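Local coordinates for protein extracellular ligand-binding receptor (Sphaerobacter thermophilus, PDB 4ZPJ) that probably captures a small ligand outside the cytoplasm and delivers it to an ABC transporter, as a substrate-binding protein of the leucine-binding family, at residues Arg346-Ile355 with Leu365-Thr375; Ser387-Arg398 with Ile410-Leu421. All coordinates share one frame; numbering follows the deposited sequence.

Contact 1 of 2, residues Arg346-Ile355 with Leu365-Thr375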
loop_
_atom_site.group_PDB
_atom_site.type_symbol
_atom_site.label_atom_id
_atom_site.label_comp_id
_atom_site.label_asym_id
_atom_site.label_seq_id
_atom_site.Cartn_x
_atom_site.Cartn_y
_atom_site.Cartn_z
ATOM N N ARG A 346 -5.948 -10.940 -8.468
ATOM C CA ARG A 346 -6.623 -12.097 -7.880
ATOM C C ARG A 346 -8.088 -11.779 -7.638
ATOM O O ARG A 346 -8.963 -12.578 -7.901
ATOM C CB ARG A 346 -6.030 -12.495 -6.519
ATOM C CG ARG A 346 -4.977 -13.551 -6.499
ATOM C CD ARG A 346 -5.365 -14.900 -7.119
ATOM N NE ARG A 346 -6.306 -15.705 -6.359
ATOM C CZ ARG A 346 -6.001 -16.368 -5.250
ATOM N NH1 ARG A 346 -4.788 -16.320 -4.722
ATOM N NH2 ARG A 346 -6.929 -17.083 -4.661
ATOM N N VAL A 347 -8.349 -10.596 -7.122
ATOM C CA VAL A 347 -9.713 -10.130 -6.976
ATOM C C VAL A 347 -10.434 -10.224 -8.334
ATOM O O VAL A 347 -11.555 -10.729 -8.416
ATOM C CB VAL A 347 -9.726 -8.672 -6.506
ATOM C CG1 VAL A 347 -11.073 -8.042 -6.748
ATOM C CG2 VAL A 347 -9.321 -8.576 -5.034
ATOM N N ILE A 348 -9.778 -9.759 -9.402
ATOM C CA ILE A 348 -10.437 -9.659 -10.684
ATOM C C ILE A 348 -10.685 -11.049 -11.128
ATOM O O ILE A 348 -11.779 -11.377 -11.544
ATOM C CB ILE A 348 -9.555 -8.934 -11.701
ATOM C CG1 ILE A 348 -9.594 -7.446 -11.396
ATOM C CG2 ILE A 348 -10.048 -9.188 -13.091
ATOM C CD1 ILE A 348 -8.520 -6.669 -12.066
ATOM N N ALA A 349 -9.675 -11.896 -10.966
ATOM C CA ALA A 349 -9.758 -13.300 -11.374
ATOM C C ALA A 349 -10.836 -14.067 -10.622
ATOM O O ALA A 349 -11.533 -14.865 -11.219
ATOM C CB ALA A 349 -8.407 -13.988 -11.221
ATOM N N GLU A 350 -10.980 -13.816 -9.328
ATOM C CA GLU A 350 -11.986 -14.494 -8.537
ATOM C C GLU A 350 -13.363 -13.992 -8.921
ATOM O O GLU A 350 -14.312 -14.777 -9.005
ATOM C CB GLU A 350 -11.762 -14.254 -7.046
ATOM C CG GLU A 350 -10.440 -14.797 -6.577
ATOM C CD GLU A 350 -10.490 -16.254 -6.113
ATOM O OE1 GLU A 350 -11.494 -16.679 -5.515
ATOM O OE2 GLU A 350 -9.503 -16.974 -6.319
ATOM N N ALA A 351 -13.484 -12.682 -9.171
ATOM C CA ALA A 351 -14.804 -12.157 -9.515
ATOM C C ALA A 351 -15.225 -12.682 -10.887
ATOM O O ALA A 351 -16.361 -13.125 -11.067
ATOM C CB ALA A 351 -14.848 -10.651 -9.488
ATOM N N LEU A 352 -14.301 -12.651 -11.843
ATOM C CA LEU A 352 -14.613 -13.084 -13.184
ATOM C C LEU A 352 -14.931 -14.571 -13.274
ATOM O O LEU A 352 -15.766 -14.986 -14.073
ATOM C CB LEU A 352 -13.478 -12.754 -14.097
ATOM C CG LEU A 352 -13.293 -11.255 -14.444
ATOM C CD1 LEU A 352 -12.318 -11.138 -15.575
ATOM C CD2 LEU A 352 -14.555 -10.580 -14.877
ATOM N N THR A 353 -14.263 -15.364 -12.456
ATOM C CA THR A 353 -14.527 -16.779 -12.391
ATOM C C THR A 353 -15.939 -16.996 -11.895
ATOM O O THR A 353 -16.684 -17.757 -12.514
ATOM C CB THR A 353 -13.532 -17.483 -11.457
ATOM O OG1 THR A 353 -12.214 -17.317 -11.973
ATOM C CG2 THR A 353 -13.841 -18.965 -11.321
ATOM N N ALA A 354 -16.312 -16.318 -10.807
ATOM C CA ALA A 354 -17.626 -16.515 -10.179
ATOM C C ALA A 354 -18.793 -16.179 -11.097
ATOM O O ALA A 354 -19.813 -16.823 -11.046
ATOM C CB ALA A 354 -17.716 -15.668 -8.923
ATOM N N ILE A 355 -18.661 -15.143 -11.917
ATOM C CA ILE A 355 -19.700 -14.822 -12.919
ATOM C C ILE A 355 -19.417 -15.397 -14.312
ATOM O O ILE A 355 -19.987 -14.924 -15.328
ATOM C CB ILE A 355 -19.903 -13.305 -13.081
ATOM C CG1 ILE A 355 -18.679 -12.644 -13.726
ATOM C CG2 ILE A 355 -20.221 -12.656 -11.735
ATOM C CD1 ILE A 355 -18.923 -11.224 -14.173
ATOM N N LEU A 365 -21.254 -8.490 -11.655
ATOM C CA LEU A 365 -19.842 -8.221 -11.451
ATOM C C LEU A 365 -19.583 -7.550 -10.088
ATOM O O LEU A 365 -18.677 -7.949 -9.304
ATOM C CB LEU A 365 -19.334 -7.351 -12.574
ATOM C CG LEU A 365 -17.874 -6.927 -12.515
ATOM C CD1 LEU A 365 -16.981 -8.138 -12.313
ATOM C CD2 LEU A 365 -17.515 -6.110 -13.784
ATOM N N LEU A 366 -20.377 -6.541 -9.798
ATOM C CA LEU A 366 -20.233 -5.832 -8.535
ATOM C C LEU A 366 -20.535 -6.664 -7.328
ATOM O O LEU A 366 -19.813 -6.524 -6.314
ATOM C CB LEU A 366 -21.145 -4.633 -8.458
ATOM C CG LEU A 366 -20.909 -3.504 -9.451
ATOM C CD1 LEU A 366 -21.937 -2.423 -9.137
ATOM C CD2 LEU A 366 -19.534 -2.928 -9.322
ATOM N N GLU A 367 -21.598 -7.480 -7.408
ATOM C CA GLU A 367 -21.945 -8.356 -6.332
ATOM C C GLU A 367 -20.835 -9.388 -6.199
ATOM O O GLU A 367 -20.472 -9.738 -5.073
ATOM C CB GLU A 367 -23.345 -9.026 -6.485
ATOM C CG GLU A 367 -24.527 -8.064 -6.779
ATOM C CD GLU A 367 -25.892 -8.424 -6.140
ATOM O OE1 GLU A 367 -26.016 -8.258 -4.900
ATOM O OE2 GLU A 367 -26.874 -8.800 -6.866
ATOM N N ALA A 368 -20.241 -9.851 -7.313
ATOM C CA ALA A 368 -19.133 -10.835 -7.191
ATOM C C ALA A 368 -17.854 -10.182 -6.553
ATOM O O ALA A 368 -17.231 -10.749 -5.633
ATOM C CB ALA A 368 -18.822 -11.548 -8.513
ATOM N N LEU A 369 -17.507 -8.986 -6.983
ATOM C CA LEU A 369 -16.372 -8.264 -6.356
ATOM C C LEU A 369 -16.597 -8.065 -4.866
ATOM O O LEU A 369 -15.684 -8.341 -4.082
ATOM C CB LEU A 369 -16.136 -6.926 -6.990
ATOM C CG LEU A 369 -15.597 -7.043 -8.386
ATOM C CD1 LEU A 369 -15.943 -5.782 -9.164
ATOM C CD2 LEU A 369 -14.085 -7.276 -8.388
ATOM N N LYS A 370 -17.799 -7.634 -4.466
ATOM C CA LYS A 370 -18.076 -7.468 -3.038
ATOM C C LYS A 370 -17.824 -8.747 -2.207
ATOM O O LYS A 370 -17.428 -8.669 -1.018
ATOM C CB LYS A 370 -19.519 -7.010 -2.760
ATOM C CG LYS A 370 -19.784 -5.562 -3.059
ATOM C CD LYS A 370 -21.016 -5.007 -2.321
ATOM C CE LYS A 370 -20.553 -4.435 -0.996
ATOM N NZ LYS A 370 -21.674 -4.280 -0.045
ATOM N N ALA A 371 -18.102 -9.900 -2.816
ATOM C CA ALA A 371 -17.996 -11.204 -2.140
ATOM C C ALA A 371 -16.623 -11.866 -2.266
ATOM O O ALA A 371 -16.393 -12.936 -1.733
ATOM C CB ALA A 371 -19.081 -12.151 -2.695
ATOM N N VAL A 372 -15.672 -11.240 -2.928
ATOM C CA VAL A 372 -14.402 -11.906 -3.120
ATOM C C VAL A 372 -13.717 -12.124 -1.773
ATOM O O VAL A 372 -13.608 -11.183 -0.975
ATOM C CB VAL A 372 -13.486 -11.114 -4.070
ATOM C CG1 VAL A 372 -12.052 -11.586 -3.967
ATOM C CG2 VAL A 372 -13.967 -11.298 -5.493
ATOM N N GLU A 373 -13.199 -13.333 -1.582
ATOM C CA GLU A 373 -12.436 -13.699 -0.433
ATOM C C GLU A 373 -11.416 -14.821 -0.720
ATOM O O GLU A 373 -11.760 -15.842 -1.269
ATOM C CB GLU A 373 -13.410 -14.165 0.673
ATOM C CG GLU A 373 -12.871 -13.801 2.049
ATOM C CD GLU A 373 -13.518 -14.571 3.193
ATOM O OE1 GLU A 373 -14.771 -14.542 3.155
ATOM O OE2 GLU A 373 -12.777 -15.166 4.070
ATOM N N PHE A 374 -10.177 -14.682 -0.263
ATOM C CA PHE A 374 -9.208 -15.746 -0.477
ATOM C C PHE A 374 -8.091 -15.536 0.530
ATOM O O PHE A 374 -8.006 -14.469 1.167
ATOM C CB PHE A 374 -8.653 -15.704 -1.927
ATOM C CG PHE A 374 -8.127 -14.348 -2.315
ATOM C CD1 PHE A 374 -6.808 -14.047 -2.134
ATOM C CD2 PHE A 374 -8.962 -13.396 -2.873
ATOM C CE1 PHE A 374 -6.297 -12.811 -2.489
ATOM C CE2 PHE A 374 -8.483 -12.137 -3.218
ATOM C CZ PHE A 374 -7.143 -11.842 -3.029
ATOM N N THR A 375 -7.277 -16.576 0.676
ATOM C CA THR A 375 -6.021 -16.530 1.399
ATOM C C THR A 375 -4.971 -16.066 0.443
ATOM O O THR A 375 -4.632 -16.792 -0.469
ATOM C CB THR A 375 -5.626 -17.908 1.965
ATOM O OG1 THR A 375 -6.699 -18.340 2.743
ATOM C CG2 THR A 375 -4.411 -17.788 2.963
#
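A351 and A368 meet where helix 346-354 passes helix 365-371, the axes of these segments approaching to 8.5 Å with their directions 127° apart. Both residues being alanine, the CA atoms of A351 and A368 come within 5.1 Å. Alongside, L369 reaches up between successive turns: its CD2 touches V347 CG1 at 3.5 Å and A351 CB at 3.6 Å. I355, just past the helix, closes the other end by laying its CG2 on A368 CB at 3.7 Å and its CD1 near L365. V372 follows helix 365-371 and presses its CG2 against the backbone of V347 and A351 and the CB of E350.

The strand end is aromatic and charged. F374 CG sits between its own backbone N and carbonyl carbon (chi1 52°), which brings the ring against helix 346-354. There F374 lies across one face of the R346 guanidinium, the planes 34° apart; R346 CB makes an off-centre CH-pi contact 4.2 Å from the F374 ring centroid, and R346 CZ an off-centre cation-pi contact 4.5 Å from it. E350 OE2 lies in the guanidinium plane, 3.1 Å from R346 NH2, which reaches it from above the carboxylate plane; this salt bridge probably limits rotation of the guanidinium. V347 CG2 meets the ring edge.

F89 lies against helix 346-354 and F169 against helix 365-371: helices from late in the chain packed beside the six-stranded sheet of one alpha/beta lobe, consistent with the periplasmic binding protein fold.

Contact 2 of 2, residues Ser387-Arg398 with Ile410-Leu421. With ZN (zinc ion), chain D; ZN (zinc ion), chain C.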
loop_
_atom_site.group_PDB
_atom_site.type_symbol
_atom_site.label_atom_id
_atom_site.label_comp_id
_atom_site.label_asym_id
_atom_site.label_seq_id
_atom_site.Cartn_x
_atom_site.Cartn_y
_atom_site.Cartn_z
ATOM N N SER A 387 -17.205 0.294 3.078
ATOM C CA SER A 387 -16.179 1.164 2.451
ATOM C C SER A 387 -15.650 0.631 1.128
ATOM O O SER A 387 -15.148 1.381 0.270
ATOM C CB SER A 387 -15.014 1.375 3.386
ATOM O OG SER A 387 -14.215 0.194 3.603
ATOM N N GLN A 388 -15.758 -0.677 0.971
ATOM C CA GLN A 388 -15.151 -1.417 -0.144
ATOM C C GLN A 388 -13.654 -1.234 -0.206
ATOM O O GLN A 388 -13.043 -1.388 -1.252
ATOM C CB GLN A 388 -15.832 -1.109 -1.461
ATOM C CG GLN A 388 -17.284 -1.519 -1.390
ATOM C CD GLN A 388 -18.015 -1.541 -2.691
ATOM O OE1 GLN A 388 -19.089 -2.113 -2.787
ATOM N NE2 GLN A 388 -17.474 -0.875 -3.687
ATOM N N GLY A 389 -13.063 -0.944 0.948
ATOM C CA GLY A 389 -11.617 -0.924 1.108
ATOM C C GLY A 389 -11.288 -2.291 1.694
ATOM O O GLY A 389 -12.180 -3.154 1.834
ATOM N N PRO A 390 -10.009 -2.524 1.993
ATOM C CA PRO A 390 -9.540 -3.835 2.409
ATOM C C PRO A 390 -9.763 -4.159 3.845
ATOM O O PRO A 390 -9.597 -3.309 4.680
ATOM C CB PRO A 390 -8.029 -3.739 2.202
ATOM C CG PRO A 390 -7.817 -2.652 1.268
ATOM C CD PRO A 390 -8.879 -1.647 1.643
ATOM N N VAL A 391 -10.162 -5.391 4.105
ATOM C CA VAL A 391 -10.223 -5.970 5.420
ATOM C C VAL A 391 -9.198 -7.126 5.313
ATOM O O VAL A 391 -9.424 -8.127 4.650
ATOM C CB VAL A 391 -11.609 -6.521 5.750
ATOM C CG1 VAL A 391 -11.620 -7.224 7.102
ATOM C CG2 VAL A 391 -12.642 -5.411 5.784
ATOM N N THR A 392 -8.049 -6.958 5.938
ATOM C CA THR A 392 -6.888 -7.780 5.629
ATOM C C THR A 392 -5.945 -7.964 6.828
ATOM O O THR A 392 -6.107 -7.350 7.900
ATOM C CB THR A 392 -6.176 -7.115 4.447
ATOM O OG1 THR A 392 -5.304 -8.053 3.841
ATOM C CG2 THR A 392 -5.437 -5.728 4.840
ATOM N N THR A 393 -4.944 -8.820 6.656
ATOM C CA THR A 393 -4.037 -9.169 7.724
ATOM C C THR A 393 -2.864 -8.187 7.605
ATOM O O THR A 393 -2.281 -8.074 6.545
ATOM C CB THR A 393 -3.623 -10.655 7.614
ATOM O OG1 THR A 393 -4.768 -11.499 7.857
ATOM C CG2 THR A 393 -2.517 -11.040 8.614
ATOM N N ILE A 394 -2.574 -7.427 8.654
ATOM C CA ILE A 394 -1.411 -6.558 8.660
ATOM C C ILE A 394 -0.267 -7.292 9.380
ATOM O O ILE A 394 -0.523 -7.911 10.393
ATOM C CB ILE A 394 -1.699 -5.248 9.388
ATOM C CG1 ILE A 394 -2.866 -4.513 8.715
ATOM C CG2 ILE A 394 -0.444 -4.375 9.479
ATOM C CD1 ILE A 394 -2.607 -4.154 7.247
ATOM N N LEU A 395 0.973 -7.193 8.849
ATOM C CA LEU A 395 2.141 -7.877 9.374
ATOM C C LEU A 395 2.954 -6.902 10.139
ATOM O O LEU A 395 3.272 -5.841 9.628
ATOM C CB LEU A 395 2.997 -8.500 8.266
ATOM C CG LEU A 395 2.138 -9.430 7.370
ATOM C CD1 LEU A 395 2.813 -9.822 6.069
ATOM C CD2 LEU A 395 1.580 -10.660 8.024
ATOM N N LEU A 396 3.238 -7.220 11.394
ATOM C CA LEU A 396 4.230 -6.481 12.142
ATOM C C LEU A 396 5.592 -7.132 11.963
ATOM O O LEU A 396 5.774 -8.281 12.333
ATOM C CB LEU A 396 3.942 -6.495 13.623
ATOM C CG LEU A 396 3.122 -5.396 14.246
ATOM C CD1 LEU A 396 3.400 -5.544 15.715
ATOM C CD2 LEU A 396 3.467 -3.975 13.828
ATOM N N CYS A 397 6.555 -6.351 11.507
ATOM C CA CYS A 397 7.826 -6.867 11.134
ATOM C C CYS A 397 9.011 -6.161 11.793
ATOM O O CYS A 397 8.900 -5.057 12.346
ATOM C CB CYS A 397 7.969 -6.722 9.655
ATOM S SG CYS A 397 6.858 -7.783 8.739
ATOM N N ARG A 398 10.144 -6.824 11.720
ATOM C CA ARG A 398 11.386 -6.257 12.151
ATOM C C ARG A 398 12.411 -6.543 11.088
ATOM O O ARG A 398 12.439 -7.682 10.530
ATOM C CB ARG A 398 11.835 -6.903 13.444
ATOM C CG ARG A 398 13.059 -6.206 14.001
ATOM C CD ARG A 398 13.356 -6.704 15.415
ATOM N NE ARG A 398 13.521 -8.151 15.448
ATOM C CZ ARG A 398 13.640 -8.869 16.564
ATOM N NH1 ARG A 398 13.618 -8.249 17.729
ATOM N NH2 ARG A 398 13.789 -10.209 16.505
ATOM N N ILE A 410 11.217 -9.376 8.817
ATOM C CA ILE A 410 10.786 -10.628 9.411
ATOM C C ILE A 410 9.503 -10.397 10.211
ATOM O O ILE A 410 9.383 -9.403 10.974
ATOM C CB ILE A 410 11.909 -11.230 10.281
ATOM C CG1 ILE A 410 13.167 -11.461 9.431
ATOM C CG2 ILE A 410 11.453 -12.526 10.971
ATOM C CD1 ILE A 410 13.077 -12.530 8.358
ATOM N N VAL A 411 8.534 -11.288 10.032
ATOM C CA VAL A 411 7.245 -11.129 10.690
ATOM C C VAL A 411 7.305 -11.527 12.157
ATOM O O VAL A 411 7.695 -12.645 12.469
ATOM C CB VAL A 411 6.160 -11.940 9.999
ATOM C CG1 VAL A 411 4.839 -11.836 10.752
ATOM C CG2 VAL A 411 5.972 -11.439 8.573
ATOM N N VAL A 412 6.939 -10.610 13.057
ATOM C CA VAL A 412 6.910 -10.937 14.495
ATOM C C VAL A 412 5.501 -11.167 15.026
ATOM O O VAL A 412 5.314 -11.911 16.009
ATOM C CB VAL A 412 7.700 -9.951 15.392
ATOM C CG1 VAL A 412 9.151 -9.825 14.940
ATOM C CG2 VAL A 412 7.121 -8.571 15.411
ATOM N N ASP A 413 4.513 -10.605 14.343
ATOM C CA ASP A 413 3.156 -10.642 14.782
ATOM C C ASP A 413 2.215 -10.263 13.636
ATOM O O ASP A 413 2.621 -9.590 12.649
ATOM C CB ASP A 413 2.943 -9.672 15.925
ATOM C CG ASP A 413 1.865 -10.116 16.890
ATOM O OD1 ASP A 413 1.285 -11.214 16.757
ATOM O OD2 ASP A 413 1.640 -9.355 17.847
ATOM N N ARG A 414 0.989 -10.774 13.748
ATOM C CA ARG A 414 -0.030 -10.589 12.750
ATOM C C ARG A 414 -1.267 -9.985 13.360
ATOM O O ARG A 414 -1.648 -10.370 14.457
ATOM C CB ARG A 414 -0.390 -11.905 12.225
ATOM C CG ARG A 414 0.528 -12.419 11.152
ATOM C CD ARG A 414 0.021 -13.766 10.602
ATOM N NE ARG A 414 1.137 -14.212 9.802
ATOM C CZ ARG A 414 2.039 -15.109 10.151
ATOM N NH1 ARG A 414 1.924 -15.813 11.295
ATOM N NH2 ARG A 414 3.005 -15.370 9.278
ATOM N N ILE A 415 -1.903 -9.048 12.654
ATOM C CA ILE A 415 -3.203 -8.443 13.076
ATOM C C ILE A 415 -4.173 -8.765 11.946
ATOM O O ILE A 415 -4.074 -8.201 10.861
ATOM C CB ILE A 415 -3.134 -6.906 13.308
ATOM C CG1 ILE A 415 -2.102 -6.528 14.368
ATOM C CG2 ILE A 415 -4.460 -6.375 13.846
ATOM C CD1 ILE A 415 -0.691 -6.428 13.856
ATOM N N PRO A 416 -5.052 -9.736 12.151
ATOM C CA PRO A 416 -6.050 -10.150 11.101
ATOM C C PRO A 416 -7.219 -9.168 11.009
ATOM O O PRO A 416 -7.514 -8.422 11.975
ATOM C CB PRO A 416 -6.582 -11.490 11.633
ATOM C CG PRO A 416 -6.409 -11.404 13.122
ATOM C CD PRO A 416 -5.132 -10.614 13.343
ATOM N N ASP A 417 -7.861 -9.155 9.861
ATOM C CA ASP A 417 -9.141 -8.474 9.713
ATOM C C ASP A 417 -9.069 -7.016 10.149
ATOM O O ASP A 417 -9.967 -6.468 10.773
ATOM C CB ASP A 417 -10.226 -9.219 10.457
ATOM C CG ASP A 417 -10.300 -10.712 10.032
ATOM O OD1 ASP A 417 -10.926 -11.094 9.057
ATOM O OD2 ASP A 417 -9.803 -11.545 10.771
ATOM N N PHE A 418 -7.989 -6.383 9.769
ATOM C CA PHE A 418 -7.836 -4.988 10.033
ATOM C C PHE A 418 -8.408 -4.156 8.866
ATOM O O PHE A 418 -7.913 -4.208 7.737
ATOM C CB PHE A 418 -6.401 -4.688 10.283
ATOM C CG PHE A 418 -6.197 -3.394 11.031
ATOM C CD1 PHE A 418 -6.435 -3.325 12.406
ATOM C CD2 PHE A 418 -5.815 -2.263 10.353
ATOM C CE1 PHE A 418 -6.242 -2.134 13.065
ATOM C CE2 PHE A 418 -5.665 -1.052 10.997
ATOM C CZ PHE A 418 -5.853 -0.989 12.347
ATOM N N ASP A 419 -9.472 -3.405 9.142
ATOM C CA ASP A 419 -10.142 -2.651 8.101
ATOM C C ASP A 419 -9.689 -1.197 8.007
ATOM O O ASP A 419 -8.884 -0.738 8.832
ATOM C CB ASP A 419 -11.654 -2.733 8.226
ATOM C CG ASP A 419 -12.199 -2.153 9.506
ATOM O OD1 ASP A 419 -11.768 -1.080 9.994
ATOM O OD2 ASP A 419 -13.139 -2.797 10.018
ATOM N N ASP A 420 -10.209 -0.488 7.016
ATOM C CA ASP A 420 -9.777 0.883 6.761
ATOM C C ASP A 420 -10.611 1.930 7.529
ATOM O O ASP A 420 -10.590 3.105 7.233
ATOM C CB ASP A 420 -9.724 1.175 5.240
ATOM C CG ASP A 420 -11.067 1.028 4.557
ATOM O OD1 ASP A 420 -11.989 0.418 5.139
ATOM O OD2 ASP A 420 -11.194 1.488 3.399
ATOM N N LEU A 421 -11.321 1.513 8.557
ATOM C CA LEU A 421 -12.194 2.420 9.234
ATOM C C LEU A 421 -11.839 2.521 10.687
ATOM O O LEU A 421 -12.512 3.214 11.395
ATOM C CB LEU A 421 -13.617 1.912 9.142
ATOM C CG LEU A 421 -14.281 1.824 7.776
ATOM C CD1 LEU A 421 -15.590 1.046 7.920
ATOM C CD2 LEU A 421 -14.545 3.227 7.294
HETATM ZN ZN ZN D . -10.330 -12.975 8.822
HETATM ZN ZN ZN C . -13.972 -2.456 11.936
HETATM O O HOH W 1 -7.326 -11.059 7.660
#
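V412 and D413 both face L396, and D417 and F418 both face T392, so the antiparallel strands 390-401 and 407-418 carry a classic bulge at one place and a G1 bulge at the other. The L396 carbonyl O takes V412 N at 2.7 Å and only a weak bond from D413 N; D417, with both phi and psi positive, makes the G1 kink.

The tight part is the face bearing I394, L396, I415 and F418, where I394 CG1 lies 3.9 Å from F418 CB and L396 CG 4.0 Å from I415 CD1. P181 and Y185 of helix 180-188 pack on this face. Toward the other face R414 runs extended beside L395, its CG 3.7 Å from L395 CD2, and its NH2 goes on to D314 and N313.

The solvent side is looser: V412 and P416 are exposed, and a water joins T393 OG1 to D417 N.

D417 grips one zinc ion unequally, OD1 at 2.0 Å and OD2 farther off, while D419 OD2 holds another at 2.1 Å; both ions have further ligands from elsewhere.

At the buried end, D420 OD1 receives S387 OG on its syn lone pair at 2.7 Å, S387 OG accepts G389 N in an ST turn, and T158 OG1 bonds to D420 OD2. Replacing D420 by an alanine removes the acceptor for two hydroxyls and is likely to leave S387 and T158 without their shared mate and the turn less firmly fixed. At G389 a CB would collide with D420 OD2, already 3.4 Å from G389 CA. The chemistry thus implies a backbone-bonded hairpin in which D420 is spent on internal hydroxyls, while D413, D417 and D419 are directed to zinc.

Following the chain, helix 336-354 leads into contact 1, which closes the 356-364 connection, a loop and the first turn of helix 362-371, and runs on into strand 373-376. The chain then turns back through strand 379-383 and enters contact 2, which closes the connection 399-409 of the hairpin. The two are in series, neither nested nor crossed, with centres about 20 Å apart. They meet directly where K370 of contact 1 packs on Q388 of contact 2, and both reach one antiparallel sheet in which strand 379-383 bridges 373-376 and 390-401. Contact 1 ties that sheet to helices beside the six-stranded sheet, whereas contact 2 joins 407-418 to 390-401, which also pairs with 304-307.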